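Local structure of protein with a SET domain within carboxy region (Cryptosporidium parvum, 4LDG) at residues A[195-200]-A[241-246]; A[170-175]-A[179-184]; A[138-143]-A[215-220]; A[219-224]-A[228-233]. The protein is of unproven function but carries a SET domain in its C-terminal part and is probably a histone H4K20 lysine methyltransferase. All blocks are in the same frame, centred on the assembly; numbering follows the deposited sequence. Where two conformers were deposited one is given.

Contact 1: A[195-200]-A[241-246]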
# COMPACT_ATOMS: atom_id res chain seq x y z
N TYR A 195 1.13 6.38 12.57
CA TYR A 195 2.23 5.46 12.44
C TYR A 195 3.55 6.21 12.64
O TYR A 195 4.03 6.93 11.75
CB TYR A 195 2.18 4.79 11.07
CG TYR A 195 3.07 3.61 10.98
CD1 TYR A 195 2.56 2.34 11.01
CD2 TYR A 195 4.44 3.76 10.91
CE1 TYR A 195 3.39 1.24 10.95
CE2 TYR A 195 5.28 2.66 10.85
CZ TYR A 195 4.76 1.41 10.89
OH TYR A 195 5.57 0.29 10.83
N TYR A 196 4.12 6.02 13.83
CA TYR A 196 5.49 6.49 14.16
C TYR A 196 6.51 5.51 13.62
O TYR A 196 6.37 4.30 13.83
CB TYR A 196 5.71 6.61 15.68
CG TYR A 196 4.86 7.68 16.37
CD1 TYR A 196 5.25 9.03 16.36
CD2 TYR A 196 3.67 7.37 17.01
CE1 TYR A 196 4.47 10.02 16.97
CE2 TYR A 196 2.91 8.35 17.63
CZ TYR A 196 3.32 9.68 17.61
OH TYR A 196 2.56 10.66 18.23
N PHE A 197 7.56 6.04 12.98
CA PHE A 197 8.70 5.29 12.45
C PHE A 197 9.95 6.16 12.36
O PHE A 197 9.89 7.41 12.43
CB PHE A 197 8.41 4.69 11.06
CG PHE A 197 8.15 5.71 9.98
CD1 PHE A 197 9.12 6.01 9.02
CD2 PHE A 197 6.93 6.35 9.89
CE1 PHE A 197 8.87 6.93 8.02
CE2 PHE A 197 6.67 7.30 8.92
CZ PHE A 197 7.65 7.58 7.97
N LYS A 198 11.09 5.49 12.22
CA LYS A 198 12.37 6.14 12.00
C LYS A 198 12.86 5.79 10.59
O LYS A 198 12.87 4.62 10.20
CB LYS A 198 13.38 5.66 13.04
CG LYS A 198 14.68 6.46 13.07
CD LYS A 198 15.68 5.85 14.07
CE LYS A 198 16.48 6.91 14.83
NZ LYS A 198 15.70 7.56 15.93
N ALA A 199 13.25 6.81 9.82
CA ALA A 199 13.92 6.61 8.52
C ALA A 199 14.96 7.70 8.27
O ALA A 199 14.71 8.86 8.61
CB ALA A 199 12.90 6.62 7.38
N ASN A 200 16.08 7.35 7.65
CA ASN A 200 17.11 8.34 7.29
C ASN A 200 17.59 9.06 8.55
O ASN A 200 17.83 10.26 8.52
CB ASN A 200 16.55 9.36 6.27
CG ASN A 200 17.59 9.80 5.23
OD1 ASN A 200 18.23 8.97 4.59
ND2 ASN A 200 17.72 11.11 5.05
N PRO A 241 10.02 10.77 3.23
CA PRO A 241 9.87 9.33 3.33
C PRO A 241 8.51 8.94 2.85
O PRO A 241 7.55 9.63 3.16
CB PRO A 241 9.98 9.07 4.83
CG PRO A 241 9.46 10.33 5.45
CD PRO A 241 9.93 11.44 4.54
N ARG A 242 8.44 7.86 2.07
CA ARG A 242 7.20 7.25 1.63
C ARG A 242 7.17 5.84 2.18
O ARG A 242 8.05 4.99 1.83
CB ARG A 242 7.14 7.19 0.10
CG ARG A 242 7.47 8.52 -0.57
CD ARG A 242 6.43 9.59 -0.27
NE ARG A 242 5.18 9.21 -0.92
CZ ARG A 242 4.79 9.60 -2.13
NH1 ARG A 242 5.56 10.41 -2.88
NH2 ARG A 242 3.65 9.17 -2.62
N LEU A 243 6.15 5.57 3.00
CA LEU A 243 6.05 4.31 3.73
C LEU A 243 5.04 3.43 3.01
O LEU A 243 3.92 3.88 2.68
CB LEU A 243 5.61 4.60 5.17
CG LEU A 243 5.33 3.46 6.17
CD1 LEU A 243 6.61 2.71 6.53
CD2 LEU A 243 4.67 4.02 7.42
N PHE A 244 5.43 2.17 2.79
CA PHE A 244 4.59 1.24 2.04
C PHE A 244 4.74 -0.19 2.51
O PHE A 244 5.74 -0.57 3.17
CB PHE A 244 4.86 1.32 0.50
CG PHE A 244 6.27 0.93 0.08
CD1 PHE A 244 6.53 -0.31 -0.47
CD2 PHE A 244 7.32 1.81 0.22
CE1 PHE A 244 7.83 -0.66 -0.86
CE2 PHE A 244 8.61 1.47 -0.16
CZ PHE A 244 8.87 0.24 -0.70
N PHE A 245 3.72 -0.97 2.14
CA PHE A 245 3.66 -2.38 2.48
C PHE A 245 4.11 -3.23 1.30
O PHE A 245 3.80 -2.91 0.15
CB PHE A 245 2.23 -2.75 2.80
CG PHE A 245 1.74 -2.17 4.09
CD1 PHE A 245 2.28 -2.56 5.29
CD2 PHE A 245 0.68 -1.26 4.09
CE1 PHE A 245 1.78 -2.06 6.47
CE2 PHE A 245 0.20 -0.75 5.26
CZ PHE A 245 0.75 -1.16 6.45
N VAL A 246 4.86 -4.28 1.58
CA VAL A 246 5.11 -5.33 0.60
C VAL A 246 4.76 -6.66 1.22
O VAL A 246 4.79 -6.80 2.43
CB VAL A 246 6.57 -5.35 0.11
CG1 VAL A 246 6.92 -4.01 -0.52
CG2 VAL A 246 7.52 -5.63 1.24
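A chi1 of 176° swings CG of L243 to the far side from its own amide nitrogen, and CD2 reaches Y195 and F197 of strand 194-199. F197 takes a different rotamer: its CG lies between the backbone N and the carbonyl carbon (chi1 63°), which turns one ring face to the same methyl. CD2 of L243 is thus shared by two aromatic rings. Over Y195 it makes a CH-pi contact, 3.9 Å from the ring centroid to L243 CD2 and 27° off the ring normal. The methyl is displaced toward the rim, and its closest ring atom is Y195 CD2, at 3.5 Å from L243 CD2. The approach to F197 is looser, with F197 CD2 at 4.1 Å from L243 CD2. On F197 a second partner arrives from a different side: P241 CB lies in the ring plane at its edge, 4.0 Å from F197 CE1, so the pyrrolidine flanks the rim and leaves the face to leucine. No hydrogen bond joins the segments, and their strand axes come no closer than 9.2 Å, evidence that the two strands meet by side chains and not by sheet pairing. Around them, I206 of strand 202-207 touches both F197 and L243, while Y167 reaches Y195 and L243. Face-to-face packing between small antiparallel sheets, here 170-172/202-207/194-199 against 163-166/240-247/230-237, is characteristic of the SET-domain fold.

Contact 2: A[170-175]-A[179-184]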
# COMPACT_ATOMS: atom_id res chain seq x y z
N ASN A 170 -1.07 12.36 6.50
CA ASN A 170 -0.27 13.57 6.64
C ASN A 170 1.02 13.25 7.37
O ASN A 170 1.02 12.71 8.49
CB ASN A 170 -1.01 14.65 7.45
CG ASN A 170 -2.35 15.01 6.85
OD1 ASN A 170 -2.49 15.13 5.63
ND2 ASN A 170 -3.36 15.20 7.71
N LEU A 171 2.13 13.61 6.75
CA LEU A 171 3.43 13.32 7.28
C LEU A 171 3.76 14.39 8.28
O LEU A 171 3.62 15.56 7.99
CB LEU A 171 4.48 13.32 6.17
CG LEU A 171 5.91 13.08 6.66
CD1 LEU A 171 6.09 11.64 7.14
CD2 LEU A 171 6.93 13.43 5.58
N ILE A 172 4.18 13.99 9.48
CA ILE A 172 4.49 14.97 10.50
C ILE A 172 5.94 14.82 10.86
O ILE A 172 6.39 13.73 11.18
CB ILE A 172 3.58 14.81 11.73
CG1 ILE A 172 2.17 15.27 11.37
CG2 ILE A 172 4.13 15.60 12.92
CD1 ILE A 172 1.10 14.63 12.23
N THR A 173 6.65 15.93 10.81
CA THR A 173 8.10 15.92 10.99
C THR A 173 8.50 16.44 12.37
O THR A 173 9.59 16.12 12.83
CB THR A 173 8.79 16.71 9.84
OG1 THR A 173 8.25 18.02 9.72
CG2 THR A 173 8.56 16.01 8.49
N GLN A 174 7.63 17.23 13.02
CA GLN A 174 7.84 17.69 14.40
C GLN A 174 7.04 16.79 15.35
O GLN A 174 5.80 16.80 15.33
CB GLN A 174 7.41 19.16 14.54
CG GLN A 174 8.43 20.19 14.01
N LEU A 175 7.73 15.99 16.15
CA LEU A 175 7.07 14.99 17.01
C LEU A 175 6.23 15.58 18.15
O LEU A 175 5.31 14.91 18.63
CB LEU A 175 8.07 13.99 17.58
CG LEU A 175 8.54 12.81 16.72
CD1 LEU A 175 9.24 11.78 17.60
CD2 LEU A 175 7.40 12.16 15.93
N LYS A 179 2.41 14.10 19.11
CA LYS A 179 1.93 13.77 20.44
C LYS A 179 0.71 14.62 20.83
O LYS A 179 -0.26 14.07 21.40
CB LYS A 179 3.06 13.85 21.47
CG LYS A 179 3.75 12.51 21.71
CD LYS A 179 4.72 12.12 20.61
CE LYS A 179 5.62 10.97 21.03
NZ LYS A 179 4.91 9.66 21.15
N GLU A 180 0.71 15.91 20.49
CA GLU A 180 -0.46 16.76 20.78
C GLU A 180 -1.68 16.27 20.00
O GLU A 180 -2.79 16.20 20.55
CB GLU A 180 -0.20 18.24 20.47
CG GLU A 180 0.70 18.96 21.48
CD GLU A 180 1.08 20.38 21.05
OE1 GLU A 180 2.27 20.62 20.72
OE2 GLU A 180 0.18 21.25 21.03
N LEU A 181 -1.47 15.92 18.74
CA LEU A 181 -2.55 15.32 17.93
C LEU A 181 -3.09 14.05 18.56
O LEU A 181 -4.29 13.81 18.57
CB LEU A 181 -2.09 15.00 16.50
CG LEU A 181 -2.32 16.08 15.44
CD1 LEU A 181 -1.60 15.71 14.16
CD2 LEU A 181 -3.80 16.30 15.17
N GLU A 182 -2.18 13.24 19.08
CA GLU A 182 -2.56 12.01 19.72
C GLU A 182 -3.45 12.32 20.90
O GLU A 182 -4.49 11.72 21.03
CB GLU A 182 -1.31 11.24 20.17
CG GLU A 182 -1.43 9.75 19.95
CD GLU A 182 -0.16 9.00 20.30
OE1 GLU A 182 0.94 9.50 20.00
OE2 GLU A 182 -0.27 7.90 20.87
N GLU A 183 -3.06 13.29 21.72
CA GLU A 183 -3.88 13.68 22.86
C GLU A 183 -5.27 14.20 22.46
O GLU A 183 -6.24 13.90 23.14
CB GLU A 183 -3.15 14.69 23.75
CG GLU A 183 -2.08 14.05 24.62
CD GLU A 183 -1.13 15.04 25.29
OE1 GLU A 183 0.06 15.08 24.87
OE2 GLU A 183 -1.55 15.75 26.24
N LYS A 184 -5.35 14.95 21.37
CA LYS A 184 -6.63 15.49 20.91
C LYS A 184 -7.58 14.37 20.45
O LYS A 184 -8.75 14.36 20.80
CB LYS A 184 -6.42 16.54 19.80
CG LYS A 184 -7.69 16.95 19.03
CD LYS A 184 -7.47 18.19 18.14
CE LYS A 184 -6.71 17.87 16.86
NZ LYS A 184 -7.59 17.65 15.67
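The amide of K179 donates to the carbonyl oxygen of L175, with K179 N at 3.0 Å from L175 O and an N-H...O angle of 171°. This is a nearly straight i to i+4 bond in the first turn of helix 175-187, for which Q174 occupies the N-cap position. The i to i+4 pattern continues one turn on, where E183 N lies 2.9 Å from K179 O. In one of its two conformers the K179 side chain bends at chi2 and packs beside the bond, K179 CD lying 3.5 Å from L175 O without bonding to it. The other link is apolar and runs back to the strand that precedes the helix. I172 ends strand 170-172 with its CB directed at the helix; CG1 stands opposite the carbonyl carbon (chi1 -71°), and an extended second torsion (chi2 155°) makes CD1 the atom that crosses the gap. There it meets CD1 of L181, at 3.5 Å from I172 CD1, a snug methyl-to-methyl approach between two side chains inclined to one another. A178 and E177, in the first turn of the helix, also pack on I172, and L181 reaches D207 of strand 202-207. Chemically the two links divide the work: the backbone bond belongs to the helix itself, whereas the isoleucine-leucine pair contributes an undirected hydrophobic contact that holds the helix's inner side against the strand.

Contact 3: A[138-143]-A[215-220]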
# COMPACT_ATOMS: atom_id res chain seq x y z
N SER A 138 -1.45 -3.22 -5.30
CA SER A 138 -2.10 -4.53 -5.39
C SER A 138 -3.58 -4.27 -5.36
O SER A 138 -4.03 -3.21 -4.91
CB SER A 138 -1.67 -5.43 -4.23
OG SER A 138 -0.33 -5.88 -4.43
N CYS A 139 -4.35 -5.22 -5.87
CA CYS A 139 -5.81 -5.15 -5.86
C CYS A 139 -6.27 -5.61 -4.47
O CYS A 139 -5.98 -6.74 -4.05
CB CYS A 139 -6.35 -6.03 -6.98
SG CYS A 139 -8.14 -6.26 -7.02
N THR A 140 -6.87 -4.70 -3.72
CA THR A 140 -7.46 -5.03 -2.43
C THR A 140 -8.95 -4.68 -2.36
O THR A 140 -9.46 -3.94 -3.20
CB THR A 140 -6.79 -4.25 -1.29
OG1 THR A 140 -7.08 -2.87 -1.44
CG2 THR A 140 -5.29 -4.48 -1.28
N LEU A 141 -9.63 -5.21 -1.34
CA LEU A 141 -11.02 -4.85 -1.02
C LEU A 141 -11.22 -4.72 0.48
O LEU A 141 -10.50 -5.34 1.28
CB LEU A 141 -11.97 -5.92 -1.54
CG LEU A 141 -11.85 -6.14 -3.04
CD1 LEU A 141 -12.60 -7.39 -3.41
CD2 LEU A 141 -12.40 -4.94 -3.79
N ILE A 142 -12.21 -3.92 0.87
CA ILE A 142 -12.64 -3.79 2.26
C ILE A 142 -13.88 -4.66 2.53
O ILE A 142 -14.81 -4.66 1.74
CB ILE A 142 -13.05 -2.35 2.59
CG1 ILE A 142 -11.88 -1.40 2.42
CG2 ILE A 142 -13.57 -2.25 4.02
CD1 ILE A 142 -12.33 0.05 2.53
N LYS A 143 -13.87 -5.37 3.64
CA LYS A 143 -15.05 -6.10 4.12
C LYS A 143 -15.41 -5.60 5.50
O LYS A 143 -14.52 -5.37 6.33
CB LYS A 143 -14.75 -7.59 4.24
CG LYS A 143 -14.53 -8.29 2.92
CD LYS A 143 -14.09 -9.73 3.16
CE LYS A 143 -15.24 -10.66 3.53
NZ LYS A 143 -14.76 -12.05 3.76
N PHE A 215 -6.37 8.66 1.10
CA PHE A 215 -5.46 7.81 1.91
C PHE A 215 -5.51 6.32 1.56
O PHE A 215 -4.53 5.60 1.76
CB PHE A 215 -5.71 8.00 3.40
CG PHE A 215 -5.41 9.40 3.91
CD1 PHE A 215 -4.67 10.31 3.15
CD2 PHE A 215 -5.83 9.77 5.17
CE1 PHE A 215 -4.39 11.57 3.63
CE2 PHE A 215 -5.56 11.04 5.65
CZ PHE A 215 -4.83 11.94 4.89
N GLY A 216 -6.62 5.87 1.00
CA GLY A 216 -6.69 4.48 0.59
C GLY A 216 -6.91 3.58 1.78
O GLY A 216 -7.21 4.05 2.86
N PRO A 217 -6.79 2.26 1.59
CA PRO A 217 -7.19 1.34 2.63
C PRO A 217 -6.04 0.83 3.48
O PRO A 217 -6.27 -0.02 4.33
CB PRO A 217 -7.79 0.18 1.84
CG PRO A 217 -6.98 0.18 0.58
CD PRO A 217 -6.71 1.62 0.28
N GLY A 218 -4.84 1.34 3.24
CA GLY A 218 -3.64 0.94 3.97
C GLY A 218 -3.81 1.07 5.47
O GLY A 218 -3.47 0.16 6.22
N ARG A 219 -4.38 2.19 5.88
CA ARG A 219 -4.56 2.52 7.29
C ARG A 219 -5.51 1.58 8.05
O ARG A 219 -5.51 1.59 9.28
CB ARG A 219 -5.09 3.95 7.43
CG ARG A 219 -6.51 4.15 6.92
CD ARG A 219 -6.78 5.61 6.54
NE ARG A 219 -8.21 5.83 6.48
CZ ARG A 219 -8.99 6.14 7.52
NH1 ARG A 219 -8.49 6.33 8.74
NH2 ARG A 219 -10.30 6.29 7.34
N LEU A 220 -6.34 0.83 7.31
CA LEU A 220 -7.35 -0.05 7.89
C LEU A 220 -6.87 -1.47 8.14
O LEU A 220 -7.60 -2.29 8.65
CB LEU A 220 -8.54 -0.13 6.96
CG LEU A 220 -9.18 1.18 6.51
CD1 LEU A 220 -10.31 0.88 5.54
CD2 LEU A 220 -9.71 1.92 7.72
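I142 leaves strand 140-143 with its CB directed at segment 215-220 yet standing back from it, so that contact begins one carbon further out. CG1, set opposite the carbonyl carbon (chi1 -62°), passes P217 loosely, with I142 CG1 at 4.4 Å from P217 CB. It is slightly nearer to L220, at 4.2 Å from I142 CG1 to L220 CD1. The extended chi2 of 171° then carries the terminal methyl onward, and I142 CD1 ends 3.7 Å from L220 CD1. The isoleucine and leucine side chains run at about a right angle, and L220 CD1 is met by CD1 and, more loosely, by CG1. Two residues earlier in the strand, T140 faces the same way and touches the next atom of the proline ring: T140 OG1 is 3.7 Å from P217 CG, a van der Waals approach with no hydrogen bond. Both residues of the strand that point this way thus rest on P217. Its own carbonyl accepts from the backbone of L220, with P217 O at 3.1 Å from L220 N, which brings proline and leucine round in one short 3-10 turn. L19 and L23 of helix 15-36 also pack on I142, and V152 of the paired strand 151-154 touches L220. The arrangement sets the antiparallel pair 140-143/151-154, which probably corresponds to the first strands of the SET fold, against the 3-10 turn that runs directly into I221-N222-H223-S224, a form of the family's N-H-S motif.

Contact 4: A[219-224]-A[228-233]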
# COMPACT_ATOMS: atom_id res chain seq x y z
N ARG A 219 -4.38 2.19 5.88
CA ARG A 219 -4.56 2.52 7.29
C ARG A 219 -5.51 1.58 8.05
O ARG A 219 -5.51 1.59 9.28
CB ARG A 219 -5.09 3.95 7.43
CG ARG A 219 -6.51 4.15 6.92
CD ARG A 219 -6.78 5.61 6.54
NE ARG A 219 -8.21 5.83 6.48
CZ ARG A 219 -8.99 6.14 7.52
NH1 ARG A 219 -8.49 6.33 8.74
NH2 ARG A 219 -10.30 6.29 7.34
N LEU A 220 -6.34 0.83 7.31
CA LEU A 220 -7.35 -0.05 7.89
C LEU A 220 -6.87 -1.47 8.14
O LEU A 220 -7.60 -2.29 8.65
CB LEU A 220 -8.54 -0.13 6.96
CG LEU A 220 -9.18 1.18 6.51
CD1 LEU A 220 -10.31 0.88 5.54
CD2 LEU A 220 -9.71 1.92 7.72
N ILE A 221 -5.65 -1.78 7.76
CA ILE A 221 -5.15 -3.12 7.91
C ILE A 221 -5.06 -3.53 9.39
O ILE A 221 -4.45 -2.83 10.22
CB ILE A 221 -3.82 -3.28 7.16
CG1 ILE A 221 -4.10 -3.20 5.64
CG2 ILE A 221 -3.17 -4.59 7.49
CD1 ILE A 221 -2.90 -2.90 4.80
N ASN A 222 -5.67 -4.66 9.72
CA ASN A 222 -5.62 -5.17 11.08
C ASN A 222 -4.27 -5.72 11.49
O ASN A 222 -3.37 -5.97 10.67
CB ASN A 222 -6.69 -6.24 11.29
CG ASN A 222 -8.08 -5.67 11.19
OD1 ASN A 222 -8.37 -4.61 11.72
ND2 ASN A 222 -8.93 -6.34 10.46
N HIS A 223 -4.15 -5.92 12.79
CA HIS A 223 -2.90 -6.25 13.42
C HIS A 223 -2.80 -7.73 13.72
O HIS A 223 -3.76 -8.33 14.15
CB HIS A 223 -2.79 -5.49 14.73
CG HIS A 223 -1.68 -5.98 15.60
ND1 HIS A 223 -0.36 -5.71 15.33
CD2 HIS A 223 -1.69 -6.74 16.72
CE1 HIS A 223 0.40 -6.26 16.25
NE2 HIS A 223 -0.38 -6.90 17.11
N SER A 224 -1.61 -8.29 13.49
CA SER A 224 -1.27 -9.62 13.98
C SER A 224 0.24 -9.83 14.17
O SER A 224 1.03 -9.64 13.23
CB SER A 224 -1.81 -10.69 13.05
OG SER A 224 -1.23 -11.92 13.45
N PRO A 228 1.33 -12.20 10.54
CA PRO A 228 1.32 -11.11 9.56
C PRO A 228 1.70 -11.62 8.21
O PRO A 228 2.45 -12.62 8.10
CB PRO A 228 2.38 -10.15 10.09
CG PRO A 228 3.32 -11.02 10.83
CD PRO A 228 2.54 -12.18 11.38
N ASN A 229 1.18 -10.98 7.17
CA ASN A 229 1.59 -11.36 5.82
C ASN A 229 2.16 -10.24 4.99
O ASN A 229 2.48 -10.47 3.83
CB ASN A 229 0.48 -12.07 5.10
CG ASN A 229 -0.78 -11.26 5.01
OD1 ASN A 229 -0.79 -10.05 5.21
ND2 ASN A 229 -1.87 -11.94 4.67
N ILE A 230 2.30 -9.04 5.59
CA ILE A 230 2.98 -7.93 4.97
C ILE A 230 3.93 -7.28 5.97
O ILE A 230 3.82 -7.49 7.16
CB ILE A 230 2.02 -6.89 4.44
CG1 ILE A 230 1.22 -6.25 5.58
CG2 ILE A 230 1.07 -7.51 3.44
CD1 ILE A 230 0.23 -5.22 5.06
N ILE A 231 4.90 -6.54 5.43
CA ILE A 231 5.87 -5.77 6.19
C ILE A 231 6.03 -4.39 5.55
O ILE A 231 5.62 -4.18 4.42
CB ILE A 231 7.25 -6.42 6.21
CG1 ILE A 231 7.78 -6.66 4.79
CG2 ILE A 231 7.20 -7.74 6.95
CD1 ILE A 231 9.24 -7.13 4.77
N THR A 232 6.66 -3.47 6.25
CA THR A 232 6.85 -2.12 5.72
C THR A 232 8.26 -1.87 5.20
O THR A 232 9.21 -2.56 5.55
CB THR A 232 6.51 -1.06 6.78
OG1 THR A 232 7.15 -1.41 8.00
CG2 THR A 232 5.01 -0.98 6.99
N LYS A 233 8.34 -0.90 4.32
CA LYS A 233 9.59 -0.42 3.77
C LYS A 233 9.42 1.07 3.57
O LYS A 233 8.30 1.57 3.58
CB LYS A 233 9.90 -1.13 2.45
CG LYS A 233 10.47 -2.50 2.70
CD LYS A 233 10.83 -3.22 1.41
CE LYS A 233 11.40 -4.62 1.67
NZ LYS A 233 12.25 -4.75 2.90
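I221, just past the 3-10 turn, is the first residue of 219-224 to reach across. Its CD1 meets CD1 of I230 end to end, 3.9 Å between I221 CD1 and I230 CD1. I230 manages this although its CB does not point at the other segment: CG1 sits between the backbone N and the carbonyl carbon (chi1 64°), and the fully extended chi2 (-179°) projects the methyl over the gap. F259 and F245 pack on both isoleucines. N222 and H223 turn to other partners: N222 ND2 bonds to E256 and to the carbonyl of R150, and H223 ND1 to the amide of Y261. At S224 the segments close up again. Its carbonyl oxygen lies against the P228 ring, with S224 O at 3.5 Å from P228 CB and equally 3.5 Å from P228 CD. The serine hydroxyl is engaged within the connecting turn, where OG bonds to the amide of N227. One end of the contact is thus a methyl-methyl touch, the other a carbonyl oxygen packed on the proline ring without a hydrogen bond, while the ties of N222 and H223 to E256 and Y261 are consistent with the parallel 222-223/258-259 pairing of the SET pseudoknot.

Contact 1 is the buried member, an aromatic-aliphatic junction between two sheets. Contact 2 is the most peripheral, its centre about 22 Å from that of the chain, and alone carries a hydrogen bond across its segments. The two adjoin nevertheless: Y196, on the reverse side of strand 194-199, has its OH 2.7 Å from E182 OE1, a probable hydrogen bond. Contacts 1 and 4 share a sheet, strands 240-247 and 230-237 being neighbours joined by backbone bonds such as K233 N to F244 O, at 2.9 Å. Contacts 3 and 4, both partly buried, overlap at R219 and L220; one fastens the turn to the hairpin, the other holds its continuation against strand 230-237.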